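PDB 1KA2: M32 carboxypeptidase from Pyrococcus furiosus, which removes amino acids one after another from the C-terminus of peptides, with broad specificity, as a cobalt-dependent homodimeric metallocarboxypeptidase. Local coordinates for residues F223-G228 / H269-A274; P239-F244 / V249-R254; A274-Q279 / L295-S300; E299-F304 / A458-K463. All blocks are in the same frame, centred on the assembly; numbering follows the deposited sequence.

Interaction 1: residues F223-G228 / H269-A274. With MG (magnesium ion), chain B.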
loop_
_atom_site.group_PDB
_atom_site.type_symbol
_atom_site.label_atom_id
_atom_site.label_comp_id
_atom_site.label_asym_id
_atom_site.label_seq_id
_atom_site.Cartn_x
_atom_site.Cartn_y
_atom_site.Cartn_z
ATOM N N PHE A 223 15.860 20.314 4.391
ATOM C CA PHE A 223 16.213 19.922 3.024
ATOM C C PHE A 223 15.077 20.260 2.058
ATOM O O PHE A 223 15.255 20.216 0.837
ATOM C CB PHE A 223 16.469 18.409 2.927
ATOM C CG PHE A 223 17.784 17.955 3.517
ATOM C CD1 PHE A 223 18.770 18.869 3.882
ATOM C CD2 PHE A 223 18.051 16.590 3.663
ATOM C CE1 PHE A 223 19.995 18.432 4.379
ATOM C CE2 PHE A 223 19.276 16.142 4.158
ATOM C CZ PHE A 223 20.249 17.063 4.515
ATOM N N GLY A 224 13.904 20.572 2.599
ATOM C CA GLY A 224 12.777 20.876 1.738
ATOM C C GLY A 224 12.067 19.617 1.256
ATOM O O GLY A 224 11.363 19.636 0.242
ATOM N N PHE A 225 12.262 18.516 1.982
ATOM C CA PHE A 225 11.623 17.241 1.657
ATOM C C PHE A 225 10.121 17.536 1.768
ATOM O O PHE A 225 9.631 17.902 2.835
ATOM C CB PHE A 225 12.071 16.176 2.665
ATOM C CG PHE A 225 11.735 14.765 2.261
ATOM C CD1 PHE A 225 12.065 14.294 0.997
ATOM C CD2 PHE A 225 11.129 13.899 3.159
ATOM C CE1 PHE A 225 11.804 12.978 0.628
ATOM C CE2 PHE A 225 10.862 12.578 2.804
ATOM C CZ PHE A 225 11.206 12.118 1.529
ATOM N N PRO A 226 9.378 17.388 0.660
ATOM C CA PRO A 226 7.933 17.652 0.600
ATOM C C PRO A 226 6.984 16.655 1.278
ATOM O O PRO A 226 6.198 15.983 0.606
ATOM C CB PRO A 226 7.685 17.781 -0.901
ATOM C CG PRO A 226 8.591 16.729 -1.451
ATOM C CD PRO A 226 9.875 16.909 -0.647
ATOM N N LEU A 227 7.049 16.593 2.609
ATOM C CA LEU A 227 6.214 15.700 3.406
ATOM C C LEU A 227 4.715 15.965 3.282
ATOM O O LEU A 227 4.278 17.116 3.257
ATOM C CB LEU A 227 6.584 15.800 4.886
ATOM C CG LEU A 227 7.923 15.280 5.406
ATOM C CD1 LEU A 227 8.171 13.872 4.865
ATOM C CD2 LEU A 227 9.019 16.214 4.991
ATOM N N GLY A 228 3.935 14.885 3.231
ATOM C CA GLY A 228 2.489 15.000 3.138
ATOM C C GLY A 228 1.969 15.512 1.810
ATOM O O GLY A 228 0.772 15.449 1.534
ATOM N N HIS A 269 20.932 9.760 3.515
ATOM C CA HIS A 269 21.298 8.868 2.404
ATOM C C HIS A 269 20.049 8.631 1.560
ATOM O O HIS A 269 20.032 8.923 0.366
ATOM C CB HIS A 269 21.810 7.524 2.944
ATOM C CG HIS A 269 22.205 6.546 1.876
ATOM N ND1 HIS A 269 23.456 6.541 1.296
ATOM C CD2 HIS A 269 21.521 5.525 1.302
ATOM C CE1 HIS A 269 23.528 5.557 0.417
ATOM N NE2 HIS A 269 22.367 4.924 0.400
ATOM N N GLU A 270 18.991 8.113 2.182
ATOM C CA GLU A 270 17.762 7.858 1.444
ATOM C C GLU A 270 17.184 9.135 0.839
ATOM O O GLU A 270 16.620 9.102 -0.245
ATOM C CB GLU A 270 16.720 7.170 2.336
ATOM C CG GLU A 270 17.127 5.768 2.850
ATOM C CD GLU A 270 17.754 4.866 1.777
ATOM O OE1 GLU A 270 17.204 4.759 0.658
ATOM O OE2 GLU A 270 18.796 4.252 2.073
ATOM N N PHE A 271 17.316 10.266 1.528
ATOM C CA PHE A 271 16.802 11.516 0.968
ATOM C C PHE A 271 17.450 11.753 -0.397
ATOM O O PHE A 271 16.792 12.213 -1.345
ATOM C CB PHE A 271 17.124 12.702 1.889
ATOM C CG PHE A 271 16.941 14.043 1.227
ATOM C CD1 PHE A 271 15.673 14.597 1.082
ATOM C CD2 PHE A 271 18.035 14.718 0.685
ATOM C CE1 PHE A 271 15.490 15.804 0.402
ATOM C CE2 PHE A 271 17.867 15.925 0.002
ATOM C CZ PHE A 271 16.587 16.469 -0.142
ATOM N N GLY A 272 18.743 11.443 -0.490
ATOM C CA GLY A 272 19.467 11.637 -1.736
ATOM C C GLY A 272 18.871 10.842 -2.879
ATOM O O GLY A 272 18.830 11.305 -4.023
ATOM N N HIS A 273 18.423 9.629 -2.571
ATOM C CA HIS A 273 17.796 8.776 -3.566
ATOM C C HIS A 273 16.472 9.398 -3.985
ATOM O O HIS A 273 16.156 9.487 -5.173
ATOM C CB HIS A 273 17.493 7.388 -2.986
ATOM C CG HIS A 273 18.682 6.492 -2.868
ATOM N ND1 HIS A 273 19.424 6.089 -3.958
ATOM C CD2 HIS A 273 19.225 5.872 -1.795
ATOM C CE1 HIS A 273 20.371 5.260 -3.562
ATOM N NE2 HIS A 273 20.271 5.113 -2.254
ATOM N N ALA A 274 15.708 9.821 -2.984
ATOM C CA ALA A 274 14.379 10.398 -3.189
ATOM C C ALA A 274 14.349 11.683 -4.013
ATOM O O ALA A 274 13.572 11.790 -4.968
ATOM C CB ALA A 274 13.709 10.627 -1.833
HETATM MG MG MG B . 21.317 3.643 -1.230
HETATM O O HOH W 1 19.711 2.904 0.070
HETATM O O HOH W 2 20.774 1.905 -2.399
HETATM O O HOH W 3 22.726 2.149 -0.359
#
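F271 and A274 of helix 261-278 pack against F223 and F225, which flank the turn where helix 209-223 ends. G224, with positive phi, closes that helix in a Schellman motif. The other helix carries the HEXXH motif of the metallopeptidase. H269 stands first, and its NE2 binds the magnesium ion at 2.3 Å. The working enzyme holds cobalt through this same residue. E270 follows, the predicted proton donor and acceptor. Water 1, itself a metal ligand, donates to E270 OE2 at 2.6 Å. F271 turns to the loop. Its CG is anti to the backbone N (chi1 165°), which carries the ring to F223 and F225. F223 CD2 lies over one face of the F271 ring, 3.5 Å from F271 CD2. F223 CB adds a CH-pi contact, 4.0 Å from the F271 ring centroid. F225 comes to the edge instead, its CD1 3.6 Å from F271 CD1. The F271 plane is turned 40° from that of F223 and 75° from that of F225; both pairs are oblique. H273 gives the second histidine ligand, with NE2 2.1 Å from the magnesium. A274 follows, its CB 3.9 Å from F225 CE1. W305 also packs on this aromatic cluster, edge-to-face with F223 and F271. The helix is therefore two-sided: polar groups bind metal and water on one side, while the contact with the loop rests on apolar and aromatic packing.

Interaction 2: residues P239-F244 / V249-R254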
loop_
_atom_site.group_PDB
_atom_site.type_symbol
_atom_site.label_atom_id
_atom_site.label_comp_id
_atom_site.label_asym_id
_atom_site.label_seq_id
_atom_site.Cartn_x
_atom_site.Cartn_y
_atom_site.Cartn_z
ATOM N N PRO A 239 16.457 0.781 5.936
ATOM C CA PRO A 239 16.154 2.008 5.194
ATOM C C PRO A 239 16.178 1.801 3.693
ATOM O O PRO A 239 17.081 1.154 3.166
ATOM C CB PRO A 239 17.257 2.965 5.636
ATOM C CG PRO A 239 17.595 2.495 7.011
ATOM C CD PRO A 239 17.587 0.993 6.856
ATOM N N PHE A 240 15.180 2.348 3.009
ATOM C CA PHE A 240 15.112 2.263 1.559
ATOM C C PHE A 240 14.291 3.424 1.013
ATOM O O PHE A 240 13.704 4.196 1.768
ATOM C CB PHE A 240 14.513 0.917 1.104
ATOM C CG PHE A 240 13.062 0.733 1.466
ATOM C CD1 PHE A 240 12.055 1.212 0.638
ATOM C CD2 PHE A 240 12.706 0.084 2.641
ATOM C CE1 PHE A 240 10.710 1.044 0.978
ATOM C CE2 PHE A 240 11.368 -0.084 2.988
ATOM C CZ PHE A 240 10.368 0.397 2.152
ATOM N N THR A 241 14.273 3.543 -0.309
ATOM C CA THR A 241 13.532 4.592 -0.986
ATOM C C THR A 241 12.689 3.940 -2.068
ATOM O O THR A 241 13.157 3.037 -2.757
ATOM C CB THR A 241 14.495 5.612 -1.656
ATOM O OG1 THR A 241 15.195 6.347 -0.651
ATOM C CG2 THR A 241 13.730 6.573 -2.562
ATOM N N THR A 242 11.438 4.376 -2.199
ATOM C CA THR A 242 10.562 3.857 -3.244
ATOM C C THR A 242 9.920 4.998 -3.983
ATOM O O THR A 242 9.679 6.058 -3.421
ATOM C CB THR A 242 9.363 3.062 -2.738
ATOM O OG1 THR A 242 9.371 3.008 -1.307
ATOM C CG2 THR A 242 9.344 1.698 -3.380
ATOM N N GLU A 243 9.598 4.749 -5.239
ATOM C CA GLU A 243 8.941 5.736 -6.058
ATOM C C GLU A 243 7.628 5.135 -6.520
ATOM O O GLU A 243 7.626 4.188 -7.299
ATOM C CB GLU A 243 9.782 6.066 -7.284
ATOM C CG GLU A 243 11.256 6.176 -7.013
ATOM C CD GLU A 243 11.992 4.853 -7.133
ATOM O OE1 GLU A 243 11.721 4.111 -8.097
ATOM O OE2 GLU A 243 12.858 4.567 -6.275
ATOM N N PHE A 244 6.516 5.653 -6.010
ATOM C CA PHE A 244 5.210 5.186 -6.452
ATOM C C PHE A 244 4.931 6.040 -7.696
ATOM O O PHE A 244 4.188 5.653 -8.597
ATOM C CB PHE A 244 4.140 5.451 -5.380
ATOM C CG PHE A 244 4.254 4.574 -4.151
ATOM C CD1 PHE A 244 3.327 4.694 -3.120
ATOM C CD2 PHE A 244 5.295 3.655 -4.008
ATOM C CE1 PHE A 244 3.427 3.916 -1.961
ATOM C CE2 PHE A 244 5.405 2.865 -2.841
ATOM C CZ PHE A 244 4.465 3.006 -1.819
ATOM N N VAL A 249 7.012 9.878 -3.513
ATOM C CA VAL A 249 8.259 9.160 -3.254
ATOM C C VAL A 249 8.414 9.004 -1.752
ATOM O O VAL A 249 8.268 9.969 -0.999
ATOM C CB VAL A 249 9.470 9.921 -3.844
ATOM C CG1 VAL A 249 10.759 9.123 -3.626
ATOM C CG2 VAL A 249 9.240 10.168 -5.324
ATOM N N ARG A 250 8.724 7.788 -1.315
ATOM C CA ARG A 250 8.823 7.506 0.102
ATOM C C ARG A 250 10.132 6.878 0.561
ATOM O O ARG A 250 10.727 6.059 -0.141
ATOM C CB ARG A 250 7.655 6.605 0.488
ATOM C CG ARG A 250 6.329 7.129 -0.048
ATOM C CD ARG A 250 5.120 6.338 0.437
ATOM N NE ARG A 250 3.914 6.756 -0.267
ATOM C CZ ARG A 250 2.715 6.204 -0.100
ATOM N NH1 ARG A 250 2.545 5.191 0.754
ATOM N NH2 ARG A 250 1.681 6.670 -0.790
ATOM N N ILE A 251 10.578 7.282 1.748
ATOM C CA ILE A 251 11.803 6.753 2.331
ATOM C C ILE A 251 11.517 6.290 3.752
ATOM O O ILE A 251 10.544 6.716 4.380
ATOM C CB ILE A 251 12.951 7.822 2.406
ATOM C CG1 ILE A 251 12.636 8.866 3.476
ATOM C CG2 ILE A 251 13.141 8.509 1.053
ATOM C CD1 ILE A 251 13.750 9.869 3.698
ATOM N N THR A 252 12.363 5.404 4.259
ATOM C CA THR A 252 12.215 4.927 5.620
ATOM C C THR A 252 13.588 4.951 6.269
ATOM O O THR A 252 14.609 5.075 5.594
ATOM C CB THR A 252 11.689 3.477 5.678
ATOM O OG1 THR A 252 12.686 2.586 5.167
ATOM C CG2 THR A 252 10.435 3.330 4.849
ATOM N N THR A 253 13.610 4.858 7.587
ATOM C CA THR A 253 14.866 4.810 8.310
ATOM C C THR A 253 14.557 3.865 9.433
ATOM O O THR A 253 13.498 3.235 9.444
ATOM C CB THR A 253 15.259 6.174 8.903
ATOM O OG1 THR A 253 16.565 6.073 9.497
ATOM C CG2 THR A 253 14.259 6.609 9.974
ATOM N N ARG A 254 15.474 3.740 10.371
ATOM C CA ARG A 254 15.214 2.890 11.509
ATOM C C ARG A 254 15.872 3.559 12.683
ATOM O O ARG A 254 16.797 4.352 12.514
ATOM C CB ARG A 254 15.778 1.482 11.318
ATOM C CG ARG A 254 17.273 1.398 11.265
ATOM C CD ARG A 254 17.697 -0.050 11.282
ATOM N NE ARG A 254 19.081 -0.199 10.854
ATOM C CZ ARG A 254 19.490 -1.088 9.956
ATOM N NH1 ARG A 254 18.618 -1.911 9.388
ATOM N NH2 ARG A 254 20.777 -1.154 9.627
#
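The F240 ring lies across T252, whose CG2 sits over one ring face, 4.0 Å from F240 CZ. T252 OG1 stands between the backbone N and the carbonyl carbon (chi1 68°), where F240 N meets it in a weak bond of 3.3 Å; it also bonds to S236. F240 belongs to the predicted HPF motif, and T252 and R250 to DXRXT. The two segments belong to the antiparallel beta hairpin of strands 241-243 and 248-253. T242 and R250 are the hydrogen-bonded pair, with T242 N to R250 O at 2.8 Å and R250 N to T242 O at 2.9 Å. T241 with I251 and E243 with V249 are non-hydrogen-bonded pairs. T241 OG1 lies 3.4 Å from I251 CG2 and is hydrogen-bonded to E270, the predicted proton donor/acceptor. The F244 ring is modelled over one face of the R250 guanidinium, but too close, so the detail of this contact is doubtful. R250 also pairs with D248 and with D33 of the second subunit. A leucine in place of R250 would probably cost both carboxylates this positive partner. Strand 248-253 is the middle strand, with 231-235 parallel on its other side. T241, E243 and V249 touch helix 261-278, while F240, T242 and F244 touch helix 8-36.

Interaction 3: residues A274-Q279 / L295-S300. With MG (magnesium ion), chain B.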
loop_
_atom_site.group_PDB
_atom_site.type_symbol
_atom_site.label_atom_id
_atom_site.label_comp_id
_atom_site.label_asym_id
_atom_site.label_seq_id
_atom_site.Cartn_x
_atom_site.Cartn_y
_atom_site.Cartn_z
ATOM N N ALA A 274 15.708 9.821 -2.984
ATOM C CA ALA A 274 14.379 10.398 -3.189
ATOM C C ALA A 274 14.349 11.683 -4.013
ATOM O O ALA A 274 13.572 11.790 -4.968
ATOM C CB ALA A 274 13.709 10.627 -1.833
ATOM N N LEU A 275 15.190 12.655 -3.650
ATOM C CA LEU A 275 15.242 13.938 -4.361
ATOM C C LEU A 275 15.374 13.654 -5.845
ATOM O O LEU A 275 14.714 14.274 -6.683
ATOM C CB LEU A 275 16.437 14.779 -3.888
ATOM C CG LEU A 275 16.614 16.138 -4.588
ATOM C CD1 LEU A 275 15.485 17.069 -4.172
ATOM C CD2 LEU A 275 17.945 16.755 -4.220
ATOM N N TYR A 276 16.228 12.692 -6.154
ATOM C CA TYR A 276 16.475 12.265 -7.521
ATOM C C TYR A 276 15.165 11.881 -8.227
ATOM O O TYR A 276 14.853 12.363 -9.322
ATOM C CB TYR A 276 17.435 11.078 -7.479
ATOM C CG TYR A 276 17.941 10.570 -8.806
ATOM C CD1 TYR A 276 17.486 11.090 -10.022
ATOM C CD2 TYR A 276 18.915 9.577 -8.839
ATOM C CE1 TYR A 276 18.009 10.624 -11.243
ATOM C CE2 TYR A 276 19.436 9.110 -10.031
ATOM C CZ TYR A 276 18.990 9.626 -11.230
ATOM O OH TYR A 276 19.538 9.116 -12.397
ATOM N N GLU A 277 14.396 11.007 -7.600
ATOM C CA GLU A 277 13.137 10.573 -8.191
ATOM C C GLU A 277 12.115 11.704 -8.149
ATOM O O GLU A 277 11.275 11.845 -9.037
ATOM C CB GLU A 277 12.618 9.352 -7.441
ATOM C CG GLU A 277 13.463 8.115 -7.644
ATOM C CD GLU A 277 13.461 7.639 -9.090
ATOM O OE1 GLU A 277 12.442 7.857 -9.789
ATOM O OE2 GLU A 277 14.468 7.035 -9.524
ATOM N N LEU A 278 12.213 12.511 -7.104
ATOM C CA LEU A 278 11.335 13.646 -6.894
ATOM C C LEU A 278 11.569 14.713 -7.961
ATOM O O LEU A 278 10.625 15.330 -8.447
ATOM C CB LEU A 278 11.607 14.230 -5.506
ATOM C CG LEU A 278 10.439 14.412 -4.532
ATOM C CD1 LEU A 278 9.468 13.283 -4.666
ATOM C CD2 LEU A 278 10.971 14.493 -3.099
ATOM N N GLN A 279 12.831 14.922 -8.333
ATOM C CA GLN A 279 13.158 15.941 -9.324
ATOM C C GLN A 279 13.204 15.405 -10.745
ATOM O O GLN A 279 14.061 15.778 -11.537
ATOM C CB GLN A 279 14.478 16.622 -8.955
ATOM C CG GLN A 279 14.416 17.260 -7.570
ATOM C CD GLN A 279 15.466 18.330 -7.343
ATOM O OE1 GLN A 279 15.144 19.436 -6.913
ATOM N NE2 GLN A 279 16.722 18.005 -7.617
ATOM N N LEU A 295 21.713 1.878 -10.722
ATOM C CA LEU A 295 22.140 1.761 -9.327
ATOM C C LEU A 295 23.310 2.671 -9.021
ATOM O O LEU A 295 23.385 3.245 -7.937
ATOM C CB LEU A 295 22.578 0.331 -9.004
ATOM C CG LEU A 295 21.542 -0.785 -9.003
ATOM C CD1 LEU A 295 22.210 -2.122 -8.583
ATOM C CD2 LEU A 295 20.426 -0.378 -8.036
ATOM N N GLY A 296 24.244 2.774 -9.963
ATOM C CA GLY A 296 25.411 3.611 -9.730
ATOM C C GLY A 296 25.138 5.105 -9.669
ATOM O O GLY A 296 25.643 5.808 -8.801
ATOM N N ILE A 297 24.332 5.604 -10.590
ATOM C CA ILE A 297 24.005 7.029 -10.567
ATOM C C ILE A 297 23.156 7.295 -9.318
ATOM O O ILE A 297 23.284 8.341 -8.682
ATOM C CB ILE A 297 23.223 7.469 -11.836
ATOM C CG1 ILE A 297 24.040 7.113 -13.084
ATOM C CG2 ILE A 297 22.952 8.983 -11.797
ATOM C CD1 ILE A 297 25.402 7.767 -13.128
ATOM N N HIS A 298 22.288 6.346 -8.957
ATOM C CA HIS A 298 21.447 6.544 -7.774
ATOM C C HIS A 298 22.307 6.650 -6.525
ATOM O O HIS A 298 22.086 7.514 -5.689
ATOM C CB HIS A 298 20.423 5.415 -7.616
ATOM C CG HIS A 298 19.002 5.892 -7.644
ATOM N ND1 HIS A 298 18.442 6.630 -6.623
ATOM C CD2 HIS A 298 18.033 5.756 -8.584
ATOM C CE1 HIS A 298 17.190 6.927 -6.931
ATOM N NE2 HIS A 298 16.920 6.409 -8.115
ATOM N N GLU A 299 23.306 5.786 -6.403
ATOM C CA GLU A 299 24.188 5.844 -5.246
ATOM C C GLU A 299 25.102 7.071 -5.271
ATOM O O GLU A 299 25.714 7.411 -4.261
ATOM C CB GLU A 299 24.999 4.550 -5.141
ATOM C CG GLU A 299 24.181 3.407 -4.532
ATOM C CD GLU A 299 23.982 3.558 -3.035
ATOM O OE1 GLU A 299 24.879 3.238 -2.246
ATOM O OE2 GLU A 299 22.924 4.016 -2.599
ATOM N N SER A 300 25.211 7.739 -6.413
ATOM C CA SER A 300 26.034 8.949 -6.438
ATOM C C SER A 300 25.233 10.058 -5.744
ATOM O O SER A 300 25.795 10.991 -5.178
ATOM C CB SER A 300 26.373 9.371 -7.879
ATOM O OG SER A 300 25.242 9.878 -8.562
HETATM MG MG MG B . 21.317 3.643 -1.230
HETATM O O HOH W 1 19.711 2.904 0.070
HETATM O O HOH W 2 20.774 1.905 -2.399
HETATM O O HOH W 3 22.726 2.149 -0.359
#
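H298 and Y276 bury the most surface in this helix-helix contact, and I297 adds a smaller share. H298 opens the predicted HES/GQ motif on helix 295-309, and Y276 lies just beyond the HEXXH motif on helix 261-278. Y276 has CG anti to its own N (chi1 -174°), which lays the ring against H298. There Y276 CD2 sits over the centre of one H298 ring face, 3.7 Å from H298 CE1. The planes are 37° apart, so the pair is oblique. The far end of the tyrosine meets I297: Y276 OH is 3.5 Å from I297 CG2. The same hydroxyl bonds to V293, and H465 stacks on the Y276 ring. H298 is also gripped at its edge. Its NE2 donates to E277 OE2 at 2.9 Å, nearly straight at 167°. The carboxylate is almost coplanar with the imidazole and offers its anti lone pair. E277 OE2 also takes a hydrogen bond from G292 N, so it has two donors. Through its other ring nitrogen, ND1, H298 is hydrogen-bonded to ND1 of the metal ligand H273. E277 and H298 thus form a second shell that is likely to restrain the rotation of the H273 ring. E299, next along the helix, is the third protein ligand of the site. E299 OE2 binds the magnesium ion at 2.1 Å.

Interaction 4: residues E299-F304 / A458-K463. With MG (magnesium ion), chain B.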
loop_
_atom_site.group_PDB
_atom_site.type_symbol
_atom_site.label_atom_id
_atom_site.label_comp_id
_atom_site.label_asym_id
_atom_site.label_seq_id
_atom_site.Cartn_x
_atom_site.Cartn_y
_atom_site.Cartn_z
ATOM N N GLU A 299 23.306 5.786 -6.403
ATOM C CA GLU A 299 24.188 5.844 -5.246
ATOM C C GLU A 299 25.102 7.071 -5.271
ATOM O O GLU A 299 25.714 7.411 -4.261
ATOM C CB GLU A 299 24.999 4.550 -5.141
ATOM C CG GLU A 299 24.181 3.407 -4.532
ATOM C CD GLU A 299 23.982 3.558 -3.035
ATOM O OE1 GLU A 299 24.879 3.238 -2.246
ATOM O OE2 GLU A 299 22.924 4.016 -2.599
ATOM N N SER A 300 25.211 7.739 -6.413
ATOM C CA SER A 300 26.034 8.949 -6.438
ATOM C C SER A 300 25.233 10.058 -5.744
ATOM O O SER A 300 25.795 10.991 -5.178
ATOM C CB SER A 300 26.373 9.371 -7.879
ATOM O OG SER A 300 25.242 9.878 -8.562
ATOM N N GLN A 301 23.909 9.939 -5.780
ATOM C CA GLN A 301 23.042 10.935 -5.164
ATOM C C GLN A 301 22.917 10.700 -3.672
ATOM O O GLN A 301 23.048 11.635 -2.877
ATOM C CB GLN A 301 21.667 10.910 -5.827
ATOM C CG GLN A 301 21.744 11.256 -7.293
ATOM C CD GLN A 301 22.435 12.590 -7.520
ATOM O OE1 GLN A 301 21.904 13.645 -7.172
ATOM N NE2 GLN A 301 23.636 12.545 -8.088
ATOM N N SER A 302 22.675 9.450 -3.286
ATOM C CA SER A 302 22.544 9.123 -1.874
ATOM C C SER A 302 23.849 9.422 -1.133
ATOM O O SER A 302 23.825 9.961 -0.030
ATOM C CB SER A 302 22.176 7.646 -1.693
ATOM O OG SER A 302 23.184 6.788 -2.210
ATOM N N ARG A 303 24.982 9.064 -1.736
ATOM C CA ARG A 303 26.282 9.300 -1.103
ATOM C C ARG A 303 26.645 10.776 -1.140
ATOM O O ARG A 303 27.370 11.266 -0.278
ATOM C CB ARG A 303 27.380 8.485 -1.786
ATOM C CG ARG A 303 27.211 6.974 -1.652
ATOM C CD ARG A 303 27.255 6.517 -0.185
ATOM N NE ARG A 303 27.465 5.074 -0.100
ATOM C CZ ARG A 303 27.456 4.368 1.023
ATOM N NH1 ARG A 303 27.239 4.962 2.188
ATOM N NH2 ARG A 303 27.682 3.063 0.981
ATOM N N PHE A 304 26.139 11.493 -2.138
ATOM C CA PHE A 304 26.412 12.919 -2.215
ATOM C C PHE A 304 25.844 13.572 -0.960
ATOM O O PHE A 304 26.554 14.278 -0.240
ATOM C CB PHE A 304 25.759 13.550 -3.448
ATOM C CG PHE A 304 26.118 15.008 -3.637
ATOM C CD1 PHE A 304 27.304 15.368 -4.275
ATOM C CD2 PHE A 304 25.295 16.014 -3.139
ATOM C CE1 PHE A 304 27.666 16.709 -4.413
ATOM C CE2 PHE A 304 25.649 17.365 -3.274
ATOM C CZ PHE A 304 26.834 17.709 -3.910
ATOM N N ALA A 458 18.811 22.310 -7.227
ATOM C CA ALA A 458 18.575 22.681 -8.620
ATOM C C ALA A 458 19.759 22.300 -9.522
ATOM O O ALA A 458 19.575 21.933 -10.685
ATOM C CB ALA A 458 18.299 24.187 -8.712
ATOM N N TRP A 459 20.973 22.387 -8.984
ATOM C CA TRP A 459 22.165 22.038 -9.762
ATOM C C TRP A 459 22.090 20.553 -10.088
ATOM O O TRP A 459 22.350 20.146 -11.216
ATOM C CB TRP A 459 23.438 22.328 -8.958
ATOM C CG TRP A 459 24.703 22.173 -9.742
ATOM C CD1 TRP A 459 25.399 23.163 -10.382
ATOM C CD2 TRP A 459 25.443 20.963 -9.951
ATOM N NE1 TRP A 459 26.529 22.644 -10.968
ATOM C CE2 TRP A 459 26.581 21.297 -10.720
ATOM C CE3 TRP A 459 25.256 19.632 -9.561
ATOM C CZ2 TRP A 459 27.529 20.347 -11.105
ATOM C CZ3 TRP A 459 26.204 18.682 -9.945
ATOM C CH2 TRP A 459 27.325 19.049 -10.709
ATOM N N LEU A 460 21.729 19.750 -9.087
ATOM C CA LEU A 460 21.598 18.310 -9.272
ATOM C C LEU A 460 20.505 17.997 -10.297
ATOM O O LEU A 460 20.660 17.104 -11.122
ATOM C CB LEU A 460 21.274 17.616 -7.940
ATOM C CG LEU A 460 22.374 16.981 -7.059
ATOM C CD1 LEU A 460 23.694 16.852 -7.807
ATOM C CD2 LEU A 460 22.557 17.786 -5.823
ATOM N N ARG A 461 19.406 18.746 -10.257
ATOM C CA ARG A 461 18.304 18.522 -11.192
ATOM C C ARG A 461 18.741 18.686 -12.641
ATOM O O ARG A 461 18.579 17.779 -13.457
ATOM C CB ARG A 461 17.152 19.489 -10.894
ATOM C CG ARG A 461 15.948 19.330 -11.807
ATOM C CD ARG A 461 14.718 19.927 -11.153
ATOM N NE ARG A 461 13.503 19.215 -11.545
ATOM C CZ ARG A 461 12.363 19.233 -10.854
ATOM N NH1 ARG A 461 12.271 19.933 -9.726
ATOM N NH2 ARG A 461 11.313 18.534 -11.279
ATOM N N GLU A 462 19.294 19.852 -12.954
ATOM C CA GLU A 462 19.747 20.158 -14.305
ATOM C C GLU A 462 20.833 19.226 -14.807
ATOM O O GLU A 462 20.820 18.824 -15.972
ATOM C CB GLU A 462 20.273 21.593 -14.378
ATOM C CG GLU A 462 19.271 22.596 -14.905
ATOM C CD GLU A 462 18.800 22.262 -16.306
ATOM O OE1 GLU A 462 19.658 22.112 -17.211
ATOM O OE2 GLU A 462 17.570 22.153 -16.499
ATOM N N LYS A 463 21.778 18.888 -13.937
ATOM C CA LYS A 463 22.874 18.022 -14.354
ATOM C C LYS A 463 22.529 16.536 -14.424
ATOM O O LYS A 463 22.874 15.864 -15.395
ATOM C CB LYS A 463 24.087 18.225 -13.432
ATOM C CG LYS A 463 24.720 19.609 -13.498
ATOM C CD LYS A 463 25.187 19.931 -14.909
ATOM C CE LYS A 463 26.139 21.127 -14.950
ATOM N NZ LYS A 463 25.481 22.415 -14.593
HETATM MG MG MG B . 21.317 3.643 -1.230
HETATM O O HOH W 1 19.711 2.904 0.070
HETATM O O HOH W 2 20.774 1.905 -2.399
HETATM O O HOH W 3 22.726 2.149 -0.359
#
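Q301 and L460 approach from opposite directions, and the amide oxygen of one meets the branch of the other. Q301 OE1 lies 3.4 Å from L460 CG and 3.7 Å from L460 CD1. The Q301 chain has CG anti to the carbonyl carbon (chi1 -62°) and bends at chi2 (-55°), which brings the amide round to L460. The amide is held at both ends. Q301 NE2 donates to S300 OG at 3.1 Å, nearly straight and close to the amide plane, and Q301 OE1 is hydrogen-bonded to H465 NE2. F304 crosses L460 obliquely, with F304 CE2 4.0 Å from L460 CD2. Its CG is anti to the backbone N (chi1 -175°), which brings the ring to L460. This is helix-helix packing behind the metal site, and Q301 closes the predicted HES/GQ motif. With an alanine at Q301, H465 NE2 and S300 OG would probably each lose a hydrogen-bond partner, and L460 would be left facing a gap. L460 also touches W305, and F304 touches I456. The side of helix 295-309 turned to the metal has its own bonds. S302 OG donates to E299 OE2 at 2.8 Å, from above the carboxylate plane. R303 makes a long charge contact with E299 OE1 and a salt bridge with E306.

The magnesium ion joins interactions 1, 3 and 4: two histidines come from 269-274, and the glutamate from helix 295-309 belongs to both 3 and 4. H273 NE2 and E299 OE2 are 2.9 Å apart as ligands of one ion. Interactions 1 and 3 also share A274 and meet where H273 ND1 lies 2.9 Å from H298 ND1. Interaction 2 is nested within the loop closed by interaction 1. It reaches the active site through T241 OG1, 2.9 Å from E270 OE1. Interactions 3 and 4 lie close, centres about 7 Å apart. Interactions 2 and 4 do not touch; their centres are about 17 Å apart.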